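Local atomic coordinates of diol-dehydratase (Roseburia inulinivorans, PDB entry 5I2A), a protein that catalyses the B12-independent dehydration of diols such as 1,2-propanediol, probably by a glycyl radical mechanism. Residues F375-S380 with G810-V815; I436-P441 with G692-S697; I29-A34 with K119-A124. All blocks are in the same frame, centred on the assembly; numbering follows the deposited sequence.

Interaction 1 of 3, residues F375-S380 with G810-V815; sequences FLPMPS and GLIVRV
Ile812 carries nearly all the direct contact between 810-815 and the loop 375-380; the direct touches are apolar, and the one polar link runs through a water. In the apolar group, CG1 of Ile812 stands 4.0 Å from CD2 of Phe375 and equally near CE2, meeting the ring obliquely while the two side chains slide past each other in opposite directions. Its CD1 continues to the proline, 3.8 Å from CD of Pro377, and the two side chains cross at about a right angle. The same methyl lies 3.8 Å from the carbonyl O of Phe375, so it packs against backbone as well as side chains. The first torsion accounts for this reach: with CG1 of Ile812 beside its backbone N and anti to its carbonyl carbon (chi1 -54°), the longer branch faces the loop.

The polar group consists of one water, which donates both of its hydrogens: to Phe375 O at 2.7 Å and to Gly810 O at 2.8 Å. It sits in the plane of the Phe375 ring, at its edge. No direct hydrogen bond joins the two segments. At Phe375, with positive phi, the chain turns out of helix 362-374.

Replacing Ile812 with alanine would probably leave Phe375 and Pro377 without the aliphatic partner they share and open a gap between the loop and the strand.

Strand 812-814 pairs with strand 819-821, whose Leu821 also touches Pro377 and Ile812; the turn between them holds Gly817, the predicted radical glycine, here unmodified. The chemistry therefore implies that the loop after helix 362-374 rests against this hairpin by shape and by a shared water, without a direct hydrogen bond between 375-380 and 810-815.

Interaction 2 of 3, residues I436-P441 with G692-S697; sequences IGCVEP and GLYPVS. With EDO (1,2-ethanediol), chain C.
Cys438, Val439 and Glu440 belong to the Gly-Cys-Val-Glu cysteine loop of the glycyl radical enzymes, and they meet Tyr694 in a buried pocket that holds a 1,2-ethanediol. In relatives the cysteine of this loop carries the transient thiyl radical, so Cys438 probably has that part here. The loop is the turn between strands 434-436 and 440-442, closed by the backbone bonds Ile436 N to Glu440 O and Glu440 N to Ile436 O.

From 436-441, three residues pack on Tyr694. CB of Cys438 lies over one face, displaced toward the rim, while its SG stands obliquely 5.1 Å from the ring centroid, a sulfur-aromatic contact, and also packs on CG2 of Val696. CG2 of Val439 comes within 3.4 Å of CD2 of Tyr694. The Glu440 side chain crosses the tyrosine at about a right angle, its carboxylate plane tilted 24° from the ring; the phenol OH finds its hydrogen-bond partner in His451 O, and its approach to Glu440 OE1 has a poor angle.

Glu440 OE1 is gripped by two backbone N-H groups, Cys438 N at 2.9 Å and the straighter Val439 N at 2.8 Å, which reach it from the same face of the carboxylate plane. A bend at chi2 (102°) folds the chain back over its own turn. His166, His283, Ser284 and Asp452 also bind the diol, which probably came from the crystallisation liquor and may mark the pocket. Its O1 donates to OE2 of Glu440 at 2.6 Å.

Interaction 3 of 3, residues I29-A34 with K119-A124; sequences IEAARA and KRLLAA
Arg120 bends back over the methyl of Ala31, and its atoms can be followed outward from CB. CB itself lies 3.8 Å from CB of Ala31, the first point of touch. The chain then swings wide through CG and CD and is bent at chi2 and chi3 (-90°), which turns the far end back over the same methyl. At the tip the guanidinium lies with one face over CB of Ala31, which stands 4.2 Å above the plane, near its centre. NH1 goes on to a salt bridge with Glu35, one residue beyond 29-34, so the charged end is tied to helix 32-43.

Helix 115-125 packs here against the first part of helix 32-43 and the residues leading to it, in the N-terminal part of the chain; the contact is buried, its centre about 26 Å from the centre of the chain. The backbones run in the same direction, since the nearest CA pairs step together, Ala31 with Leu121 at 5.8 Å and Ala34 with Ala124 at 6.1 Å. The small alanine side chains are consistent with so close an approach.

Leu121 fills the other flank of Ala31. Its CD2 methyl lies 3.8 Å from CB of Ala31 and 3.9 Å from CB of Ala34, bridging the two alanines, while CD1 meets CG2 of Ile29, whose side chain it crosses at about a right angle. Leu96 of helix 94-97 touches both Leu121 and Ile29. One turn further along, CB of Ala124 rests 3.8 Å from the carbonyl O of Ala34. Thr38 OG1 is hydrogen-bonded to the carbonyl oxygens of both Ala34 and Ala124.

Interaction 2, the cysteine loop, is the deepest and wholly buried, its centre about 6 Å from the chain centre. Interaction 1, on the hairpin of the predicted radical glycine, is intermediate at about 15 Å, with an exposed margin at Gly810; the two touch, CG1 of Val815 lying 4.0 Å from CB of Ser697. Interaction 3 is farthest out and mostly buried, its nearest atoms about 15 Å from interaction 1 and about 18 Å from interaction 2. The chemistry differs as well: apolar packing around one isoleucine with one bridging water in interaction 1, an aromatic and carboxylate pocket around a small diol in interaction 2, and alanine-rich helix packing in interaction 3.

Interaction 1 of 3, residues F375-S380 with G810-V815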
loop_
_atom_site.group_PDB
_atom_site.type_symbol
_atom_site.label_atom_id
_atom_site.label_comp_id
_atom_site.label_asym_id
_atom_site.label_seq_id
_atom_site.Cartn_x
_atom_site.Cartn_y
_atom_site.Cartn_z
ATOM N N PHE A 375 -38.180 -7.493 -23.995
ATOM C CA PHE A 375 -38.775 -8.381 -22.997
ATOM C C PHE A 375 -37.788 -9.387 -22.395
ATOM O O PHE A 375 -38.117 -10.558 -22.211
ATOM C CB PHE A 375 -39.986 -9.125 -23.585
ATOM C CG PHE A 375 -41.140 -9.246 -22.620
ATOM C CD1 PHE A 375 -42.105 -8.257 -22.547
ATOM C CD2 PHE A 375 -41.235 -10.325 -21.761
ATOM C CE1 PHE A 375 -43.154 -8.356 -21.653
ATOM C CE2 PHE A 375 -42.275 -10.426 -20.863
ATOM C CZ PHE A 375 -43.235 -9.440 -20.805
ATOM N N LEU A 376 -36.590 -8.907 -22.070
ATOM C CA LEU A 376 -35.555 -9.718 -21.429
ATOM C C LEU A 376 -35.362 -9.229 -19.984
ATOM O O LEU A 376 -35.894 -8.187 -19.623
ATOM C CB LEU A 376 -34.252 -9.625 -22.224
ATOM C CG LEU A 376 -34.252 -10.458 -23.507
ATOM C CD1 LEU A 376 -32.890 -10.343 -24.197
ATOM C CD2 LEU A 376 -34.616 -11.924 -23.203
ATOM N N PRO A 377 -34.614 -9.978 -19.152
ATOM C CA PRO A 377 -34.454 -9.542 -17.758
ATOM C C PRO A 377 -33.771 -8.181 -17.576
ATOM O O PRO A 377 -34.152 -7.438 -16.690
ATOM C CB PRO A 377 -33.583 -10.644 -17.156
ATOM C CG PRO A 377 -33.950 -11.858 -17.949
ATOM C CD PRO A 377 -34.109 -11.347 -19.350
ATOM N N MET A 378 -32.774 -7.877 -18.396
ATOM C CA MET A 378 -31.993 -6.661 -18.224
ATOM C C MET A 378 -32.359 -5.650 -19.307
ATOM O O MET A 378 -32.803 -6.044 -20.377
ATOM C CB MET A 378 -30.491 -6.990 -18.258
ATOM C CG MET A 378 -30.102 -8.124 -17.283
ATOM S SD MET A 378 -28.383 -8.071 -16.703
ATOM C CE MET A 378 -27.620 -9.388 -17.651
ATOM N N PRO A 379 -32.178 -4.344 -19.042
ATOM C CA PRO A 379 -31.720 -3.738 -17.785
ATOM C C PRO A 379 -32.782 -3.829 -16.695
ATOM O O PRO A 379 -33.946 -4.138 -16.991
ATOM C CB PRO A 379 -31.459 -2.278 -18.168
ATOM C CG PRO A 379 -32.431 -2.030 -19.328
ATOM C CD PRO A 379 -32.446 -3.335 -20.085
ATOM N N SER A 380 -32.377 -3.584 -15.451
ATOM C CA SER A 380 -33.310 -3.500 -14.349
ATOM C C SER A 380 -33.934 -2.099 -14.388
ATOM O O SER A 380 -33.483 -1.161 -13.704
ATOM C CB SER A 380 -32.619 -3.782 -13.002
ATOM O OG SER A 380 -32.054 -5.090 -12.955
ATOM N N GLY A 810 -39.870 -17.833 -22.517
ATOM C CA GLY A 810 -39.761 -16.383 -22.404
ATOM C C GLY A 810 -40.386 -15.784 -21.151
ATOM O O GLY A 810 -40.415 -14.566 -20.981
ATOM N N LEU A 811 -40.900 -16.631 -20.274
ATOM C CA LEU A 811 -41.616 -16.138 -19.102
ATOM C C LEU A 811 -40.653 -15.448 -18.123
ATOM O O LEU A 811 -39.662 -16.037 -17.719
ATOM C CB LEU A 811 -42.344 -17.278 -18.401
ATOM C CG LEU A 811 -43.071 -16.882 -17.116
ATOM C CD1 LEU A 811 -44.246 -15.953 -17.440
ATOM C CD2 LEU A 811 -43.529 -18.117 -16.379
ATOM N N ILE A 812 -40.948 -14.197 -17.777
ATOM C CA ILE A 812 -40.149 -13.425 -16.826
ATOM C C ILE A 812 -40.890 -13.320 -15.497
ATOM O O ILE A 812 -42.101 -13.133 -15.490
ATOM C CB ILE A 812 -39.866 -11.981 -17.336
ATOM C CG1 ILE A 812 -39.228 -11.990 -18.727
ATOM C CG2 ILE A 812 -39.054 -11.173 -16.314
ATOM C CD1 ILE A 812 -37.751 -12.066 -18.741
ATOM N N VAL A 813 -40.183 -13.449 -14.376
ATOM C CA VAL A 813 -40.772 -13.077 -13.093
ATOM C C VAL A 813 -39.878 -12.079 -12.383
ATOM O O VAL A 813 -38.682 -12.006 -12.659
ATOM C CB VAL A 813 -40.988 -14.270 -12.157
ATOM C CG1 VAL A 813 -42.028 -15.224 -12.733
ATOM C CG2 VAL A 813 -39.648 -14.985 -11.868
ATOM N N ARG A 814 -40.471 -11.321 -11.468
ATOM C CA ARG A 814 -39.716 -10.473 -10.570
ATOM C C ARG A 814 -39.145 -11.318 -9.451
ATOM O O ARG A 814 -39.895 -12.034 -8.790
ATOM C CB ARG A 814 -40.595 -9.364 -9.983
ATOM C CG ARG A 814 -39.796 -8.278 -9.276
ATOM C CD ARG A 814 -38.841 -7.578 -10.256
ATOM N NE ARG A 814 -38.123 -6.447 -9.650
ATOM C CZ ARG A 814 -37.282 -5.655 -10.308
ATOM N NH1 ARG A 814 -37.028 -5.869 -11.596
ATOM N NH2 ARG A 814 -36.687 -4.648 -9.679
ATOM N N VAL A 815 -37.832 -11.243 -9.231
ATOM C CA VAL A 815 -37.229 -11.931 -8.092
ATOM C C VAL A 815 -37.184 -10.972 -6.893
ATOM O O VAL A 815 -38.119 -10.927 -6.113
ATOM C CB VAL A 815 -35.808 -12.474 -8.424
ATOM C CG1 VAL A 815 -35.246 -13.247 -7.252
ATOM C CG2 VAL A 815 -35.859 -13.362 -9.653
HETATM O O HOH W 1 -38.663 -13.129 -22.623
#

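Interaction 2 of 3, residues I436-P441 with G692-S697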
loop_
_atom_site.group_PDB
_atom_site.type_symbol
_atom_site.label_atom_id
_atom_site.label_comp_id
_atom_site.label_asym_id
_atom_site.label_seq_id
_atom_site.Cartn_x
_atom_site.Cartn_y
_atom_site.Cartn_z
ATOM N N ILE A 436 -28.677 2.052 -7.870
ATOM C CA ILE A 436 -27.620 1.105 -8.158
ATOM C C ILE A 436 -28.155 -0.295 -7.944
ATOM O O ILE A 436 -28.768 -0.557 -6.911
ATOM C CB ILE A 436 -26.398 1.310 -7.225
ATOM C CG1 ILE A 436 -25.817 2.730 -7.375
ATOM C CG2 ILE A 436 -25.357 0.195 -7.433
ATOM C CD1 ILE A 436 -25.234 3.046 -8.745
ATOM N N GLY A 437 -27.898 -1.198 -8.892
ATOM C CA GLY A 437 -28.199 -2.604 -8.694
ATOM C C GLY A 437 -29.675 -2.905 -8.452
ATOM O O GLY A 437 -30.487 -2.810 -9.367
ATOM N N CYS A 438 -30.012 -3.271 -7.220
ATOM C CA CYS A 438 -31.385 -3.613 -6.856
ATOM C C CYS A 438 -32.194 -2.391 -6.384
ATOM O O CYS A 438 -33.163 -2.013 -7.029
ATOM C CB CYS A 438 -31.398 -4.689 -5.769
ATOM S SG CYS A 438 -30.856 -6.339 -6.344
ATOM N N VAL A 439 -31.801 -1.784 -5.263
ATOM C CA VAL A 439 -32.582 -0.697 -4.670
ATOM C C VAL A 439 -31.718 0.392 -4.015
ATOM O O VAL A 439 -32.216 1.191 -3.219
ATOM C CB VAL A 439 -33.559 -1.220 -3.603
ATOM C CG1 VAL A 439 -34.600 -2.168 -4.198
ATOM C CG2 VAL A 439 -32.807 -1.879 -2.474
ATOM N N GLU A 440 -30.435 0.439 -4.364
ATOM C CA GLU A 440 -29.484 1.263 -3.622
ATOM C C GLU A 440 -29.272 2.642 -4.262
ATOM O O GLU A 440 -28.722 2.751 -5.341
ATOM C CB GLU A 440 -28.141 0.520 -3.487
ATOM C CG GLU A 440 -28.278 -0.923 -2.998
ATOM C CD GLU A 440 -28.154 -1.944 -4.123
ATOM O OE1 GLU A 440 -29.177 -2.539 -4.521
ATOM O OE2 GLU A 440 -27.027 -2.170 -4.586
ATOM N N PRO A 441 -29.715 3.706 -3.590
ATOM C CA PRO A 441 -29.620 5.033 -4.214
ATOM C C PRO A 441 -28.231 5.657 -4.107
ATOM O O PRO A 441 -27.504 5.407 -3.148
ATOM C CB PRO A 441 -30.655 5.855 -3.435
ATOM C CG PRO A 441 -30.762 5.197 -2.123
ATOM C CD PRO A 441 -30.439 3.733 -2.311
ATOM N N GLY A 692 -28.689 -1.567 4.273
ATOM C CA GLY A 692 -29.778 -1.814 3.344
ATOM C C GLY A 692 -30.618 -2.977 3.852
ATOM O O GLY A 692 -30.188 -3.727 4.736
ATOM N N LEU A 693 -31.818 -3.119 3.302
ATOM C CA LEU A 693 -32.718 -4.209 3.648
ATOM C C LEU A 693 -33.316 -4.775 2.357
ATOM O O LEU A 693 -34.423 -4.430 1.957
ATOM C CB LEU A 693 -33.819 -3.738 4.607
ATOM C CG LEU A 693 -33.344 -3.148 5.941
ATOM C CD1 LEU A 693 -34.441 -2.364 6.640
ATOM C CD2 LEU A 693 -32.777 -4.223 6.853
ATOM N N TYR A 694 -32.557 -5.643 1.710
ATOM C CA TYR A 694 -33.008 -6.289 0.492
ATOM C C TYR A 694 -32.322 -7.642 0.356
ATOM O O TYR A 694 -31.284 -7.871 0.968
ATOM C CB TYR A 694 -32.742 -5.409 -0.728
ATOM C CG TYR A 694 -31.290 -5.156 -1.111
ATOM C CD1 TYR A 694 -30.574 -6.092 -1.854
ATOM C CD2 TYR A 694 -30.665 -3.940 -0.811
ATOM C CE1 TYR A 694 -29.286 -5.846 -2.254
ATOM C CE2 TYR A 694 -29.349 -3.677 -1.225
ATOM C CZ TYR A 694 -28.667 -4.639 -1.938
ATOM O OH TYR A 694 -27.378 -4.423 -2.362
ATOM N N PRO A 695 -32.927 -8.551 -0.412
ATOM C CA PRO A 695 -32.439 -9.935 -0.362
ATOM C C PRO A 695 -31.750 -10.487 -1.609
ATOM O O PRO A 695 -31.138 -11.546 -1.493
ATOM C CB PRO A 695 -33.723 -10.716 -0.124
ATOM C CG PRO A 695 -34.711 -9.979 -0.997
ATOM C CD PRO A 695 -34.324 -8.492 -0.881
ATOM N N VAL A 696 -31.847 -9.808 -2.750
ATOM C CA VAL A 696 -31.492 -10.408 -4.039
ATOM C C VAL A 696 -32.206 -11.769 -4.083
ATOM O O VAL A 696 -33.400 -11.806 -3.821
ATOM C CB VAL A 696 -29.977 -10.523 -4.258
ATOM C CG1 VAL A 696 -29.678 -10.635 -5.765
ATOM C CG2 VAL A 696 -29.274 -9.280 -3.702
ATOM N N SER A 697 -31.522 -12.882 -4.352
ATOM C CA SER A 697 -32.221 -14.165 -4.238
ATOM C C SER A 697 -31.717 -14.960 -3.026
ATOM O O SER A 697 -32.010 -16.147 -2.883
ATOM C CB SER A 697 -32.076 -15.000 -5.524
ATOM O OG SER A 697 -30.757 -15.489 -5.723
HETATM C C1 EDO C . -27.441 -5.439 -5.734
HETATM O O1 EDO C . -26.754 -4.265 -6.161
HETATM C C2 EDO C . -26.738 -6.641 -6.372
HETATM O O2 EDO C . -25.419 -6.847 -5.827
#

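Interaction 3 of 3, residues I29-A34 with K119-A124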
loop_
_atom_site.group_PDB
_atom_site.type_symbol
_atom_site.label_atom_id
_atom_site.label_comp_id
_atom_site.label_asym_id
_atom_site.label_seq_id
_atom_site.Cartn_x
_atom_site.Cartn_y
_atom_site.Cartn_z
ATOM N N ILE A 29 -18.107 -20.210 -20.449
ATOM C CA ILE A 29 -16.913 -19.606 -19.851
ATOM C C ILE A 29 -15.731 -19.599 -20.840
ATOM O O ILE A 29 -15.397 -20.636 -21.426
ATOM C CB ILE A 29 -16.508 -20.368 -18.566
ATOM C CG1 ILE A 29 -17.601 -20.248 -17.515
ATOM C CG2 ILE A 29 -15.156 -19.881 -18.028
ATOM C CD1 ILE A 29 -17.517 -21.292 -16.412
ATOM N N GLU A 30 -15.105 -18.438 -21.019
ATOM C CA GLU A 30 -13.959 -18.303 -21.919
ATOM C C GLU A 30 -12.672 -17.898 -21.176
ATOM O O GLU A 30 -12.716 -17.215 -20.151
ATOM C CB GLU A 30 -14.284 -17.307 -23.037
ATOM C CG GLU A 30 -15.459 -17.813 -23.881
ATOM C CD GLU A 30 -15.859 -16.938 -25.058
ATOM O OE1 GLU A 30 -15.243 -15.878 -25.325
ATOM O OE2 GLU A 30 -16.831 -17.341 -25.727
ATOM N N ALA A 31 -11.533 -18.323 -21.715
ATOM C CA ALA A 31 -10.255 -18.239 -21.013
ATOM C C ALA A 31 -9.379 -17.068 -21.440
ATOM O O ALA A 31 -8.365 -16.809 -20.806
ATOM C CB ALA A 31 -9.484 -19.539 -21.200
ATOM N N ALA A 32 -9.757 -16.370 -22.509
ATOM C CA ALA A 32 -8.875 -15.359 -23.082
ATOM C C ALA A 32 -8.478 -14.242 -22.089
ATOM O O ALA A 32 -7.322 -13.851 -22.052
ATOM C CB ALA A 32 -9.506 -14.752 -24.313
ATOM N N ARG A 33 -9.423 -13.719 -21.311
ATOM C CA ARG A 33 -9.086 -12.639 -20.373
ATOM C C ARG A 33 -8.033 -13.091 -19.365
ATOM O O ARG A 33 -7.084 -12.365 -19.081
ATOM C CB ARG A 33 -10.320 -12.128 -19.614
ATOM C CG ARG A 33 -10.040 -10.842 -18.817
ATOM C CD ARG A 33 -11.249 -10.356 -17.998
ATOM N NE ARG A 33 -10.894 -9.180 -17.204
ATOM C CZ ARG A 33 -10.181 -9.225 -16.079
ATOM N NH1 ARG A 33 -9.771 -10.389 -15.593
ATOM N NH2 ARG A 33 -9.904 -8.103 -15.419
ATOM N N ALA A 34 -8.221 -14.287 -18.825
ATOM C CA ALA A 34 -7.320 -14.799 -17.803
ATOM C C ALA A 34 -5.922 -14.954 -18.383
ATOM O O ALA A 34 -4.935 -14.630 -17.734
ATOM C CB ALA A 34 -7.830 -16.117 -17.254
ATOM N N LYS A 119 -8.095 -26.452 -19.595
ATOM C CA LYS A 119 -6.637 -26.526 -19.643
ATOM C C LYS A 119 -6.003 -25.144 -19.660
ATOM O O LYS A 119 -5.010 -24.907 -18.982
ATOM C CB LYS A 119 -6.164 -27.330 -20.859
ATOM C CG LYS A 119 -6.564 -28.804 -20.819
ATOM C CD LYS A 119 -6.588 -29.359 -19.385
ATOM C CE LYS A 119 -5.180 -29.687 -18.858
ATOM N NZ LYS A 119 -5.210 -30.432 -17.563
ATOM N N ARG A 120 -6.571 -24.238 -20.445
ATOM C CA ARG A 120 -6.039 -22.893 -20.516
ATOM C C ARG A 120 -6.179 -22.135 -19.191
ATOM O O ARG A 120 -5.279 -21.400 -18.807
ATOM C CB ARG A 120 -6.721 -22.128 -21.632
ATOM C CG ARG A 120 -6.482 -22.753 -22.989
ATOM C CD ARG A 120 -6.429 -21.704 -24.051
ATOM N NE ARG A 120 -7.717 -21.438 -24.618
ATOM C CZ ARG A 120 -8.118 -20.260 -25.071
ATOM N NH1 ARG A 120 -7.339 -19.194 -24.990
ATOM N NH2 ARG A 120 -9.322 -20.158 -25.601
ATOM N N LEU A 121 -7.302 -22.321 -18.503
ATOM C CA LEU A 121 -7.510 -21.667 -17.217
ATOM C C LEU A 121 -6.527 -22.201 -16.182
ATOM O O LEU A 121 -6.006 -21.434 -15.384
ATOM C CB LEU A 121 -8.956 -21.845 -16.721
ATOM C CG LEU A 121 -10.003 -21.025 -17.471
ATOM C CD1 LEU A 121 -11.419 -21.280 -16.952
ATOM C CD2 LEU A 121 -9.664 -19.534 -17.406
ATOM N N LEU A 122 -6.255 -23.505 -16.214
ATOM C CA LEU A 122 -5.332 -24.093 -15.247
ATOM C C LEU A 122 -3.959 -23.452 -15.351
ATOM O O LEU A 122 -3.345 -23.113 -14.339
ATOM C CB LEU A 122 -5.211 -25.603 -15.436
ATOM C CG LEU A 122 -6.392 -26.431 -14.935
ATOM C CD1 LEU A 122 -6.203 -27.908 -15.286
ATOM C CD2 LEU A 122 -6.569 -26.257 -13.444
ATOM N N ALA A 123 -3.497 -23.273 -16.583
ATOM C CA ALA A 123 -2.186 -22.701 -16.826
ATOM C C ALA A 123 -2.150 -21.227 -16.446
ATOM O O ALA A 123 -1.199 -20.765 -15.823
ATOM C CB ALA A 123 -1.787 -22.874 -18.295
ATOM N N ALA A 124 -3.177 -20.485 -16.844
ATOM C CA ALA A 124 -3.218 -19.064 -16.531
ATOM C C ALA A 124 -3.406 -18.816 -15.033
ATOM O O ALA A 124 -2.750 -17.952 -14.472
ATOM C CB ALA A 124 -4.307 -18.380 -17.324
#